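PDB 4EGW: magnesium transport protein CorA from Methanocaldococcus jannaschii, which mediates the influx of magnesium ions across the cell membrane as a homopentamer that opens when cytoplasmic magnesium is low. Local coordinates for residues I98-P103 and R217-L222. Sequence-based numbering, arbitrary orientation.
Sequences IIYKAP and RDVLVL
Y100 lays the CD1–CE1 edge of its ring against V219, and these two residues bury the largest areas of the contact. V219 CG1 lies in the ring plane rather than over a face, 3.6 Å from Y100 CE1. The same methyl meets a second strand residue: I98 CG2 is 3.7 Å from V219 CG1, so one branch of the valine is shared by I98 and Y100. With chi1 at 161°, V219 holds CG1 anti to its own backbone N and turns the other methyl to the strand backbone, V219 CG2 lying 3.8 Å from I99 O. Farther along the ring, the side chain of L220 crosses that of Y100 at about a right angle, L220 CG 4.2 Å from Y100 CZ; the modelled approach of the hydroxyl to this leucine is too tight to be trusted. No hydrogen bond spans the two segments, and all five touching residues are buried; the side-chain contacts I98–V219, Y100–V219 and Y100–L220 are apolar. Replacing Y100 by an alanine would probably leave V219 CG1 without its aromatic neighbour and open a gap beside L220. Nearby, K101 O receives hydrogen bonds from N216 and Y169. The axes of segments 98-103 and 217-222 come within 9.2 Å, their N-to-C directions 138° apart: an alpha/beta packing of the mixed sheet of the CorA cytoplasmic domain, through strand 96-104, against long helix 193-225.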
# COMPACT_ATOMS: atom_id res chain seq x y z
N ILE A 98 5.17 2.19 -23.21
CA ILE A 98 5.13 1.17 -22.18
C ILE A 98 3.73 0.61 -22.07
O ILE A 98 2.75 1.34 -21.89
CB ILE A 98 5.57 1.69 -20.79
CG1 ILE A 98 6.82 2.57 -20.89
CG2 ILE A 98 5.78 0.50 -19.82
CD1 ILE A 98 6.53 4.01 -21.26
N ILE A 99 3.65 -0.70 -22.22
CA ILE A 99 2.44 -1.44 -21.91
C ILE A 99 2.64 -1.93 -20.48
O ILE A 99 3.73 -2.34 -20.10
CB ILE A 99 2.28 -2.66 -22.86
CG1 ILE A 99 2.31 -2.22 -24.33
CG2 ILE A 99 1.00 -3.45 -22.52
CD1 ILE A 99 1.26 -1.19 -24.70
N TYR A 100 1.59 -1.87 -19.68
CA TYR A 100 1.73 -2.30 -18.31
C TYR A 100 0.44 -2.92 -17.84
O TYR A 100 -0.64 -2.52 -18.28
CB TYR A 100 2.09 -1.11 -17.46
CG TYR A 100 3.00 -1.43 -16.31
CD1 TYR A 100 4.35 -1.64 -16.51
CD2 TYR A 100 2.50 -1.51 -15.01
CE1 TYR A 100 5.19 -1.93 -15.45
CE2 TYR A 100 3.33 -1.80 -13.95
CZ TYR A 100 4.67 -2.01 -14.17
OH TYR A 100 5.50 -2.29 -13.10
N LYS A 101 0.54 -3.92 -16.96
CA LYS A 101 -0.64 -4.57 -16.41
C LYS A 101 -1.00 -4.01 -15.04
O LYS A 101 -0.22 -4.07 -14.09
CB LYS A 101 -0.43 -6.08 -16.29
CG LYS A 101 -0.56 -6.82 -17.61
CD LYS A 101 -1.99 -7.21 -17.93
CE LYS A 101 -2.06 -7.79 -19.31
NZ LYS A 101 -3.45 -8.17 -19.62
N ALA A 102 -2.21 -3.48 -14.96
CA ALA A 102 -2.71 -2.93 -13.73
C ALA A 102 -3.92 -3.74 -13.28
O ALA A 102 -4.65 -4.28 -14.11
CB ALA A 102 -3.10 -1.50 -13.95
N PRO A 103 -4.13 -3.84 -11.96
CA PRO A 103 -5.30 -4.54 -11.43
C PRO A 103 -6.60 -3.99 -12.02
O PRO A 103 -6.72 -2.80 -12.29
CB PRO A 103 -5.22 -4.25 -9.92
CG PRO A 103 -3.78 -3.96 -9.67
CD PRO A 103 -3.32 -3.22 -10.89
N ARG A 217 7.19 -6.90 -14.20
CA ARG A 217 8.51 -7.04 -13.60
C ARG A 217 9.60 -6.78 -14.61
O ARG A 217 10.52 -6.01 -14.37
CB ARG A 217 8.68 -8.46 -13.07
CG ARG A 217 10.07 -8.74 -12.52
CD ARG A 217 10.27 -10.23 -12.31
NE ARG A 217 10.25 -10.93 -13.59
CZ ARG A 217 10.06 -12.24 -13.72
NH1 ARG A 217 9.88 -13.00 -12.64
NH2 ARG A 217 10.07 -12.79 -14.92
N ASP A 218 9.49 -7.45 -15.75
CA ASP A 218 10.48 -7.32 -16.80
C ASP A 218 10.50 -5.90 -17.34
O ASP A 218 11.56 -5.31 -17.48
CB ASP A 218 10.22 -8.35 -17.91
CG ASP A 218 10.50 -9.78 -17.45
OD1 ASP A 218 11.46 -9.97 -16.67
OD2 ASP A 218 9.77 -10.70 -17.87
N VAL A 219 9.32 -5.33 -17.60
CA VAL A 219 9.24 -3.94 -18.01
C VAL A 219 10.11 -3.10 -17.07
O VAL A 219 10.95 -2.32 -17.52
CB VAL A 219 7.79 -3.43 -17.94
CG1 VAL A 219 7.76 -1.91 -17.91
CG2 VAL A 219 6.97 -3.98 -19.11
N LEU A 220 9.93 -3.29 -15.77
CA LEU A 220 10.69 -2.56 -14.76
C LEU A 220 12.18 -2.93 -14.76
O LEU A 220 13.03 -2.08 -14.50
CB LEU A 220 10.10 -2.78 -13.37
CG LEU A 220 8.72 -2.16 -13.17
CD1 LEU A 220 8.09 -2.63 -11.87
CD2 LEU A 220 8.82 -0.65 -13.22
N VAL A 221 12.49 -4.19 -15.06
CA VAL A 221 13.90 -4.55 -15.19
C VAL A 221 14.54 -3.78 -16.34
O VAL A 221 15.70 -3.36 -16.26
CB VAL A 221 14.11 -6.05 -15.38
CG1 VAL A 221 15.59 -6.33 -15.48
CG2 VAL A 221 13.51 -6.82 -14.22
N LEU A 222 13.77 -3.58 -17.42
CA LEU A 222 14.22 -2.77 -18.55
C LEU A 222 14.46 -1.35 -18.12
O LEU A 222 15.54 -0.81 -18.27
CB LEU A 222 13.19 -2.78 -19.68
CG LEU A 222 13.22 -4.02 -20.58
CD1 LEU A 222 11.98 -4.10 -21.47
CD2 LEU A 222 14.50 -4.07 -21.42